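Local coordinates for protein urocanate hydratase (Paenibacillus sp. Soil724D2, PDB 7NED) that probably adds water to thiourocanate in bacterial ergothioneine catabolism, binding urocanate beside an NAD+ cofactor, at residues 245-258 and 303-317. Residues are numbered along the deposited sequence; the frame is centred on the assembly and turned at random.
Sequences GITPDIVTDQTSAH and LKKRGAIVFDNGNNI. With NAD (nicotinamide-adenine-dinucleotide), chain C.
Ile-250 and Val-251 pair with Ile-309 and Val-310 as neighbouring parallel strands of the seven-stranded sheet in the Rossmann-like domain, whose loops reach NAD. The ladder satisfies the backbone in turn: Asp-249 O takes Ile-309 N, Val-251 N gives to Ile-309 O, and Val-251 O receives Phe-311 N at 3.0 Å. Thr-252 suits the next place because it is both polar and apolar: its chi1 of -175° swings OG1 away from its own N, and Thr-252 OG1 donates to Phe-311 O at 2.7 Å, while Thr-252 CB lies over the face of the Phe-311 ring, 3.7 Å from its centroid. Farther on, Asp-253 OD1 accepts three hydrogen bonds: from Thr-255 N in an Asx turn, from Thr-255 OG1 on its syn lone pair, and from Asn-315 ND2 on its anti lone pair at 2.8 Å. Replacing Asp-253 by an alanine would probably leave Thr-255 N and OG1 without this acceptor. Asn-315 suits its site because one amide nitrogen serves two acceptors, the second being Thr-255 O, 2.9 Å from Asn-315 ND2. On the oxygen side, a water that accepts from Asn-313 N lies 2.8 Å from Asn-315 OD1 and also close to Asp-253 O.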
ATOM      1  N   GLY A 245       8.618 -44.602 -13.488  1.00 32.42           N
ATOM      2  CA  GLY A 245       9.197 -44.830 -12.170  1.00 34.15           C
ATOM      3  C   GLY A 245      10.522 -44.137 -11.935  1.00 33.51           C
ATOM      4  O   GLY A 245      11.315 -44.583 -11.103  1.00 34.43           O
ATOM      5  N   ILE A 246      10.786 -43.061 -12.664  1.00 30.52           N
ATOM      6  CA  ILE A 246      12.003 -42.280 -12.525  1.00 32.82           C
ATOM      7  C   ILE A 246      11.713 -41.147 -11.544  1.00 33.21           C
ATOM      8  O   ILE A 246      10.892 -40.270 -11.829  1.00 28.31           O
ATOM      9  CB  ILE A 246      12.456 -41.744 -13.882  1.00 30.83           C
ATOM     10  CG1 ILE A 246      12.963 -42.902 -14.747  1.00 35.34           C
ATOM     11  CG2 ILE A 246      13.517 -40.699 -13.715  1.00 29.39           C
ATOM     12  CD1 ILE A 246      13.594 -42.469 -16.037  1.00 35.67           C
ATOM     13  N   THR A 247      12.362 -41.184 -10.374  1.00 30.16           N
ATOM     14  CA  THR A 247      12.174 -40.157  -9.349  1.00 25.05           C
ATOM     15  C   THR A 247      13.445 -39.336  -9.281  1.00 26.31           C
ATOM     16  O   THR A 247      14.485 -39.856  -8.844  1.00 22.60           O
ATOM     17  CB  THR A 247      11.857 -40.754  -7.973  1.00 27.22           C
ATOM     18  OG1 THR A 247      10.699 -41.586  -8.055  1.00 30.39           O
ATOM     19  CG2 THR A 247      11.575 -39.658  -6.942  1.00 22.83           C
ATOM     20  N   PRO A 248      13.443 -38.093  -9.744  1.00 20.98           N
ATOM     21  CA  PRO A 248      14.610 -37.239  -9.526  1.00 22.20           C
ATOM     22  C   PRO A 248      14.791 -37.015  -8.037  1.00 19.13           C
ATOM     23  O   PRO A 248      13.874 -37.224  -7.236  1.00 22.66           O
ATOM     24  CB  PRO A 248      14.245 -35.926 -10.256  1.00 24.40           C
ATOM     25  CG  PRO A 248      13.069 -36.263 -11.124  1.00 22.05           C
ATOM     26  CD  PRO A 248      12.344 -37.368 -10.410  1.00 22.23           C
ATOM     27  N   ASP A 249      15.985 -36.553  -7.672  1.00 19.69           N
ATOM     28  CA  ASP A 249      16.273 -36.263  -6.272  1.00 19.75           C
ATOM     29  C   ASP A 249      15.620 -34.972  -5.833  1.00 18.62           C
ATOM     30  O   ASP A 249      15.273 -34.816  -4.649  1.00 20.42           O
ATOM     31  CB  ASP A 249      17.781 -36.182  -6.066  1.00 20.75           C
ATOM     32  CG  ASP A 249      18.470 -37.493  -6.446  1.00 26.44           C
ATOM     33  OD1 ASP A 249      18.151 -38.494  -5.764  1.00 25.82           O
ATOM     34  OD2 ASP A 249      19.265 -37.532  -7.422  1.00 23.07           O
ATOM     35  N   ILE A 250      15.432 -34.056  -6.773  1.00 17.43           N
ATOM     36  CA  ILE A 250      14.841 -32.746  -6.487  1.00 19.93           C
ATOM     37  C   ILE A 250      13.914 -32.389  -7.629  1.00 16.17           C
ATOM     38  O   ILE A 250      14.230 -32.631  -8.790  1.00 17.10           O
ATOM     39  CB  ILE A 250      15.917 -31.663  -6.351  1.00 16.75           C
ATOM     40  CG1 ILE A 250      16.858 -32.003  -5.194  1.00 19.69           C
ATOM     41  CG2 ILE A 250      15.245 -30.322  -6.110  1.00 20.85           C
ATOM     42  CD1 ILE A 250      18.108 -31.149  -5.186  1.00 18.43           C
ATOM     43  N   VAL A 251      12.759 -31.824  -7.307  1.00 17.17           N
ATOM     44  CA  VAL A 251      11.805 -31.463  -8.336  1.00 16.51           C
ATOM     45  C   VAL A 251      11.235 -30.095  -8.000  1.00 16.06           C
ATOM     46  O   VAL A 251      10.767 -29.881  -6.879  1.00 19.75           O
ATOM     47  CB  VAL A 251      10.668 -32.485  -8.446  1.00 19.62           C
ATOM     48  CG1 VAL A 251       9.656 -32.035  -9.524  1.00 18.22           C
ATOM     49  CG2 VAL A 251      11.253 -33.921  -8.724  1.00 18.95           C
ATOM     50  N   THR A 252      11.257 -29.190  -8.971  1.00 19.34           N
ATOM     51  CA  THR A 252      10.536 -27.919  -8.831  1.00 14.71           C
ATOM     52  C   THR A 252      10.003 -27.535 -10.206  1.00 17.11           C
ATOM     53  O   THR A 252       9.915 -28.367 -11.121  1.00 15.91           O
ATOM     54  CB  THR A 252      11.420 -26.840  -8.174  1.00 15.42           C
ATOM     55  OG1 THR A 252      10.633 -25.656  -7.956  1.00 19.47           O
ATOM     56  CG2 THR A 252      12.630 -26.470  -9.009  1.00 16.57           C
ATOM     57  N   ASP A 253       9.593 -26.265 -10.341  1.00 17.16           N
ATOM     58  CA  ASP A 253       9.019 -25.767 -11.579  1.00 14.27           C
ATOM     59  C   ASP A 253       9.222 -24.265 -11.564  1.00 16.66           C
ATOM     60  O   ASP A 253       9.122 -23.642 -10.509  1.00 18.77           O
ATOM     61  CB  ASP A 253       7.526 -26.115 -11.672  1.00 16.65           C
ATOM     62  CG  ASP A 253       6.865 -25.501 -12.913  1.00 23.62           C
ATOM     63  OD1 ASP A 253       6.545 -24.288 -12.907  1.00 20.21           O
ATOM     64  OD2 ASP A 253       6.699 -26.224 -13.915  1.00 21.15           O
ATOM     65  N   GLN A 254       9.558 -23.691 -12.703  1.00 16.17           N
ATOM     66  CA  GLN A 254       9.564 -22.254 -12.745  1.00 15.69           C
ATOM     67  C   GLN A 254       9.030 -21.782 -14.079  1.00 14.59           C
ATOM     68  O   GLN A 254       9.534 -20.833 -14.684  1.00 14.44           O
ATOM     69  CB  GLN A 254      10.939 -21.696 -12.425  1.00 15.51           C
ATOM     70  CG  GLN A 254      10.795 -20.370 -11.675  1.00 17.83           C
ATOM     71  CD  GLN A 254      12.116 -19.836 -11.231  1.00 22.70           C
ATOM     72  OE1 GLN A 254      13.173 -20.260 -11.713  1.00 23.37           O
ATOM     73  NE2 GLN A 254      12.083 -19.011 -10.177  1.00 29.88           N
ATOM     74  N   THR A 255       7.913 -22.361 -14.448  1.00 16.22           N
ATOM     75  CA  THR A 255       7.162 -21.906 -15.567  1.00 19.25           C
ATOM     76  C   THR A 255       6.387 -20.654 -15.096  1.00 15.45           C
ATOM     77  O   THR A 255       6.237 -20.355 -13.942  1.00 17.04           O
ATOM     78  CB  THR A 255       6.124 -22.936 -16.017  1.00 18.33           C
ATOM     79  OG1 THR A 255       5.267 -23.227 -14.946  1.00 20.49           O
ATOM     80  CG2 THR A 255       6.775 -24.223 -16.513  1.00 16.99           C
ATOM     81  N   SER A 256       5.723 -20.019 -16.024  1.00 17.16           N
ATOM     82  CA  SER A 256       4.892 -18.897 -15.698  1.00 17.82           C
ATOM     83  C   SER A 256       3.474 -19.359 -15.257  1.00 19.21           C
ATOM     84  O   SER A 256       2.545 -18.983 -15.847  1.00 20.49           O
ATOM     85  CB  SER A 256       4.810 -17.953 -16.884  1.00 17.68           C
ATOM     86  OG  SER A 256       4.463 -18.671 -18.036  1.00 27.71           O
ATOM     87  N   ALA A 257       3.370 -20.152 -14.196  1.00 17.48           N
ATOM     88  CA  ALA A 257       2.138 -20.677 -13.693  1.00 19.08           C
ATOM     89  C   ALA A 257       1.277 -19.629 -13.039  1.00 19.82           C
ATOM     90  O   ALA A 257       0.163 -19.863 -12.792  1.00 21.87           O
ATOM     91  CB  ALA A 257       2.367 -21.847 -12.762  1.00 18.47           C
ATOM     92  N   HIS A 258       1.822 -18.475 -12.774  1.00 18.18           N
ATOM     93  CA  HIS A 258       1.016 -17.416 -12.167  1.00 18.89           C
ATOM     94  C   HIS A 258       0.002 -16.821 -13.127  1.00 21.78           C
ATOM     95  O   HIS A 258      -0.895 -16.085 -12.687  1.00 23.73           O
ATOM     96  CB  HIS A 258       1.929 -16.289 -11.675  1.00 16.89           C
ATOM     97  CG  HIS A 258       2.626 -15.556 -12.782  1.00 19.19           C
ATOM     98  ND1 HIS A 258       3.685 -16.101 -13.484  1.00 19.39           N
ATOM     99  CD2 HIS A 258       2.421 -14.321 -13.305  1.00 19.58           C
ATOM    100  CE1 HIS A 258       4.092 -15.237 -14.399  1.00 21.20           C
ATOM    101  NE2 HIS A 258       3.347 -14.146 -14.303  1.00 19.11           N
ATOM    102  N   LEU A 303       6.021 -37.686  -7.104  1.00 27.74           N
ATOM    103  CA  LEU A 303       7.456 -37.730  -6.992  1.00 26.92           C
ATOM    104  C   LEU A 303       7.871 -37.490  -5.548  1.00 27.86           C
ATOM    105  O   LEU A 303       8.775 -38.100  -5.051  1.00 24.92           O
ATOM    106  CB  LEU A 303       8.148 -36.788  -7.971  1.00 29.00           C
ATOM    107  CG  LEU A 303       7.975 -37.102  -9.462  1.00 27.26           C
ATOM    108  CD1 LEU A 303       8.430 -35.998 -10.381  1.00 21.17           C
ATOM    109  CD2 LEU A 303       8.523 -38.461  -9.872  1.00 26.43           C
ATOM    110  N   LYS A 304       7.172 -36.598  -4.894  1.00 23.87           N
ATOM    111  CA  LYS A 304       7.447 -36.317  -3.488  1.00 27.42           C
ATOM    112  C   LYS A 304       7.262 -37.556  -2.628  1.00 30.50           C
ATOM    113  O   LYS A 304       8.061 -37.822  -1.726  1.00 30.48           O
ATOM    114  CB  LYS A 304       6.541 -35.205  -2.990  1.00 22.95           C
ATOM    115  CG  LYS A 304       6.590 -34.998  -1.478  1.00 23.65           C
ATOM    116  CD  LYS A 304       5.743 -33.749  -1.064  1.00 22.86           C
ATOM    117  CE  LYS A 304       5.739 -33.539   0.447  1.00 24.81           C
ATOM    118  NZ  LYS A 304       7.138 -33.373   0.906  1.00 29.52           N
ATOM    119  N   LYS A 305       6.214 -38.323  -2.899  1.00 29.15           N
ATOM    120  CA  LYS A 305       5.941 -39.537  -2.141  1.00 34.07           C
ATOM    121  C   LYS A 305       6.951 -40.643  -2.452  1.00 33.03           C
ATOM    122  O   LYS A 305       7.191 -41.505  -1.586  1.00 33.66           O
ATOM    123  CB  LYS A 305       4.516 -39.966  -2.382  1.00 34.76           C
ATOM    124  N   ARG A 306       7.557 -40.609  -3.610  1.00 26.86           N
ATOM    125  CA  ARG A 306       8.614 -41.567  -3.911  1.00 29.21           C
ATOM    126  C   ARG A 306       9.986 -41.100  -3.437  1.00 28.89           C
ATOM    127  O   ARG A 306      10.991 -41.763  -3.717  1.00 25.60           O
ATOM    128  CB  ARG A 306       8.631 -41.875  -5.408  1.00 29.18           C
ATOM    129  CG  ARG A 306       7.254 -42.261  -5.912  1.00 30.37           C
ATOM    130  CD  ARG A 306       7.242 -42.537  -7.404  1.00 33.41           C
ATOM    131  NE  ARG A 306       5.985 -43.178  -7.780  1.00 31.48           N
ATOM    132  CZ  ARG A 306       5.653 -43.525  -9.020  1.00 30.57           C
ATOM    133  NH1 ARG A 306       6.480 -43.304 -10.049  1.00 26.32           N
ATOM    134  NH2 ARG A 306       4.483 -44.107  -9.219  1.00 33.16           N
ATOM    135  N   GLY A 307      10.046 -39.988  -2.701  1.00 24.58           N
ATOM    136  CA  GLY A 307      11.267 -39.563  -2.041  1.00 26.32           C
ATOM    137  C   GLY A 307      11.954 -38.339  -2.607  1.00 26.60           C
ATOM    138  O   GLY A 307      12.973 -37.918  -2.047  1.00 26.20           O
ATOM    139  N   ALA A 308      11.436 -37.736  -3.675  1.00 25.77           N
ATOM    140  CA  ALA A 308      12.041 -36.513  -4.195  1.00 25.77           C
ATOM    141  C   ALA A 308      11.860 -35.383  -3.192  1.00 21.07           C
ATOM    142  O   ALA A 308      10.886 -35.347  -2.441  1.00 22.91           O
ATOM    143  CB  ALA A 308      11.401 -36.120  -5.529  1.00 21.13           C
ATOM    144  N   ILE A 309      12.836 -34.483  -3.152  1.00 21.73           N
ATOM    145  CA  ILE A 309      12.670 -33.210  -2.461  1.00 20.79           C
ATOM    146  C   ILE A 309      11.949 -32.291  -3.450  1.00 19.33           C
ATOM    147  O   ILE A 309      12.529 -31.874  -4.457  1.00 19.99           O
ATOM    148  CB  ILE A 309      14.016 -32.617  -2.024  1.00 22.59           C
ATOM    149  CG1 ILE A 309      14.803 -33.587  -1.129  1.00 24.64           C
ATOM    150  CG2 ILE A 309      13.801 -31.293  -1.286  1.00 18.83           C
ATOM    151  CD1 ILE A 309      14.013 -34.096   0.050  1.00 27.92           C
ATOM    152  N   VAL A 310      10.711 -31.944  -3.155  1.00 18.36           N
ATOM    153  CA  VAL A 310       9.859 -31.227  -4.093  1.00 17.11           C
ATOM    154  C   VAL A 310       9.508 -29.863  -3.504  1.00 19.97           C
ATOM    155  O   VAL A 310       9.220 -29.749  -2.308  1.00 20.87           O
ATOM    156  CB  VAL A 310       8.593 -32.063  -4.389  1.00 21.74           C
ATOM    157  CG1 VAL A 310       7.615 -31.349  -5.358  1.00 19.76           C
ATOM    158  CG2 VAL A 310       8.992 -33.482  -4.881  1.00 20.90           C
ATOM    159  N   PHE A 311       9.562 -28.817  -4.331  1.00 19.17           N
ATOM    160  CA  PHE A 311       9.228 -27.511  -3.779  1.00 17.47           C
ATOM    161  C   PHE A 311       8.723 -26.579  -4.869  1.00 17.75           C
ATOM    162  O   PHE A 311       8.979 -26.761  -6.060  1.00 17.28           O
ATOM    163  CB  PHE A 311      10.422 -26.881  -3.025  1.00 15.40           C
ATOM    164  CG  PHE A 311      11.549 -26.462  -3.924  1.00 20.53           C
ATOM    165  CD1 PHE A 311      11.635 -25.152  -4.393  1.00 17.88           C
ATOM    166  CD2 PHE A 311      12.493 -27.383  -4.335  1.00 17.25           C
ATOM    167  CE1 PHE A 311      12.671 -24.755  -5.237  1.00 17.66           C
ATOM    168  CE2 PHE A 311      13.555 -27.010  -5.178  1.00 18.39           C
ATOM    169  CZ  PHE A 311      13.644 -25.682  -5.639  1.00 17.20           C
ATOM    170  N   ASP A 312       7.947 -25.598  -4.411  1.00 17.33           N
ATOM    171  CA  ASP A 312       7.434 -24.508  -5.228  1.00 17.29           C
ATOM    172  C   ASP A 312       8.487 -23.405  -5.298  1.00 19.47           C
ATOM    173  O   ASP A 312       9.012 -22.960  -4.264  1.00 17.15           O
ATOM    174  CB  ASP A 312       6.123 -24.022  -4.580  1.00 18.11           C
ATOM    175  CG  ASP A 312       5.445 -22.883  -5.323  1.00 17.41           C
ATOM    176  OD1 ASP A 312       6.131 -22.067  -5.968  1.00 16.91           O
ATOM    177  OD2 ASP A 312       4.195 -22.788  -5.192  1.00 19.62           O
ATOM    178  N   ASN A 313       8.818 -22.980  -6.521  1.00 18.71           N
ATOM    179  CA  ASN A 313       9.906 -22.033  -6.725  1.00 20.17           C
ATOM    180  C   ASN A 313       9.389 -20.605  -6.876  1.00 20.79           C
ATOM    181  O   ASN A 313      10.031 -19.761  -7.512  1.00 18.47           O
ATOM    182  CB  ASN A 313      10.751 -22.453  -7.931  1.00 18.12           C
ATOM    183  CG  ASN A 313      12.195 -22.008  -7.830  1.00 21.89           C
ATOM    184  OD1 ASN A 313      12.614 -21.363  -6.860  1.00 23.26           O
ATOM    185  ND2 ASN A 313      12.980 -22.349  -8.861  1.00 23.84           N
ATOM    186  N   GLY A 314       8.232 -20.334  -6.283  1.00 18.01           N
ATOM    187  CA  GLY A 314       7.701 -19.000  -6.160  1.00 19.17           C
ATOM    188  C   GLY A 314       6.909 -18.583  -7.371  1.00 20.68           C
ATOM    189  O   GLY A 314       7.060 -17.461  -7.824  1.00 22.37           O
ATOM    190  N   ASN A 315       6.088 -19.458  -7.938  1.00 19.12           N
ATOM    191  CA  ASN A 315       5.307 -19.050  -9.097  1.00 17.30           C
ATOM    192  C   ASN A 315       3.827 -19.337  -8.920  1.00 17.61           C
ATOM    193  O   ASN A 315       3.116 -19.448  -9.916  1.00 20.85           O
ATOM    194  CB  ASN A 315       5.830 -19.704 -10.371  1.00 16.08           C
ATOM    195  CG  ASN A 315       5.784 -21.245 -10.319  1.00 17.98           C
ATOM    196  OD1 ASN A 315       5.513 -21.830  -9.263  1.00 19.14           O
ATOM    197  ND2 ASN A 315       6.088 -21.895 -11.446  1.00 17.53           N
ATOM    198  N   ASN A 316       3.332 -19.405  -7.670  1.00 17.35           N
ATOM    199  CA  ASN A 316       1.929 -19.792  -7.420  1.00 17.44           C
ATOM    200  C   ASN A 316       1.503 -21.064  -8.111  1.00 20.80           C
ATOM    201  O   ASN A 316       0.316 -21.238  -8.392  1.00 21.01           O
ATOM    202  CB  ASN A 316       0.941 -18.664  -7.752  1.00 21.80           C
ATOM    203  CG  ASN A 316       0.799 -17.639  -6.634  1.00 21.52           C
ATOM    204  OD1 ASN A 316       1.751 -17.151  -6.037  1.00 26.02           O
ATOM    205  ND2 ASN A 316      -0.449 -17.222  -6.453  1.00 23.50           N
ATOM    206  N   ILE A 317       2.430 -22.006  -8.319  1.00 16.24           N
ATOM    207  CA  ILE A 317       1.973 -23.201  -9.008  1.00 18.90           C
ATOM    208  C   ILE A 317       1.062 -24.013  -8.083  1.00 19.75           C
ATOM    209  O   ILE A 317       0.093 -24.616  -8.548  1.00 17.56           O
ATOM    210  CB  ILE A 317       3.143 -24.041  -9.545  1.00 19.06           C
ATOM    211  CG1 ILE A 317       2.579 -25.097 -10.509  1.00 19.14           C
ATOM    212  CG2 ILE A 317       3.831 -24.704  -8.377  1.00 18.89           C
ATOM    213  CD1 ILE A 317       3.626 -25.908 -11.322  1.00 20.12           C
TER
HETATM  214  PA  NAD C 702       8.832 -16.159 -18.324  1.00 17.81           P
HETATM  215  O1A NAD C 702       7.353 -16.129 -18.701  1.00 19.66           O
HETATM  216  O2A NAD C 702       9.903 -15.366 -18.955  1.00 21.25           O
HETATM  217  O5B NAD C 702       9.268 -17.735 -18.769  1.00 20.62           O
HETATM  218  C5B NAD C 702       8.343 -18.694 -18.446  1.00 17.30           C
HETATM  219  C4B NAD C 702       8.841 -19.985 -19.246  1.00 18.90           C
HETATM  220  O4B NAD C 702       7.994 -21.087 -19.075  0.89 17.75           O
HETATM  221  C3B NAD C 702       8.752 -19.538 -20.741  1.00 20.33           C
HETATM  222  O3B NAD C 702       9.931 -19.811 -21.379  1.00 22.07           O
HETATM  223  C2B NAD C 702       7.598 -20.431 -21.290  1.00 20.75           C
HETATM  224  O2B NAD C 702       7.825 -20.884 -22.575  1.00 21.27           O
HETATM  225  C1B NAD C 702       7.779 -21.647 -20.386  0.93 16.27           C
HETATM  226  N9A NAD C 702       6.578 -22.466 -20.218  1.00 17.75           N
HETATM  227  C8A NAD C 702       5.248 -22.076 -20.100  1.00 20.48           C
HETATM  228  N7A NAD C 702       4.424 -23.085 -19.964  1.00 19.39           N
HETATM  229  C5A NAD C 702       5.243 -24.206 -19.963  1.00 18.68           C
HETATM  230  C6A NAD C 702       4.973 -25.589 -19.863  1.00 20.42           C
HETATM  231  N6A NAD C 702       3.713 -26.052 -19.705  0.94 20.45           N
HETATM  232  N1A NAD C 702       5.999 -26.485 -19.897  0.98 21.10           N
HETATM  233  C2A NAD C 702       7.237 -25.962 -20.087  1.00 19.42           C
HETATM  234  N3A NAD C 702       7.641 -24.686 -20.199  1.00 19.51           N
HETATM  235  C4A NAD C 702       6.603 -23.826 -20.136  0.77 18.71           C
HETATM  236  O3  NAD C 702       8.685 -16.189 -16.764  0.87 15.44           O
HETATM  237  PN  NAD C 702       9.960 -15.942 -15.839  1.00 17.80           P
HETATM  238  O1N NAD C 702      10.489 -14.556 -15.611  1.00 18.36           O
HETATM  239  O2N NAD C 702      10.902 -17.110 -16.047  1.00 15.49           O
HETATM  240  O5D NAD C 702       9.375 -16.294 -14.256  1.00 16.71           O
HETATM  241  C5D NAD C 702       8.800 -17.607 -14.140  0.84 17.74           C
HETATM  242  C4D NAD C 702       8.183 -17.741 -12.775  1.00 16.46           C
HETATM  243  O4D NAD C 702       9.077 -17.318 -11.763  1.00 21.77           O
HETATM  244  C3D NAD C 702       7.015 -16.623 -12.793  0.82 18.41           C
HETATM  245  O3D NAD C 702       5.825 -17.114 -12.188  1.00 18.47           O
HETATM  246  C2D NAD C 702       7.599 -15.460 -11.909  1.00 18.79           C
HETATM  247  O2D NAD C 702       6.692 -14.790 -11.132  0.80 19.00           O
HETATM  248  C1D NAD C 702       8.273 -16.495 -10.953  1.00 24.78           C
HETATM  249  N1N NAD C 702       9.090 -15.976  -9.848  1.00 28.54           N
HETATM  250  C2N NAD C 702       8.297 -15.378  -8.887  0.05 24.90           C
HETATM  251  C3N NAD C 702       8.848 -14.878  -7.718  0.44 27.97           C
HETATM  252  C7N NAD C 702       7.886 -14.178  -6.748  0.54 27.19           C
HETATM  253  O7N NAD C 702       8.077 -14.084  -5.536  0.70 27.64           O
HETATM  254  N7N NAD C 702       6.775 -13.560  -7.297  0.79 27.62           N
HETATM  255  C4N NAD C 702      10.232 -15.034  -7.556  0.58 29.33           C
HETATM  256  C5N NAD C 702      10.988 -15.660  -8.545  1.00 27.13           C
HETATM  257  C6N NAD C 702      10.393 -16.162  -9.716  1.00 29.25           C
HETATM  258  O   HOH W   1       8.964 -41.737 -10.476  1.00 29.93           O
HETATM  259  O   HOH W   2      15.575 -36.875  -2.756  1.00 31.11           O
HETATM  260  O   HOH W   3       7.239 -23.854  -8.466  1.00 16.50           O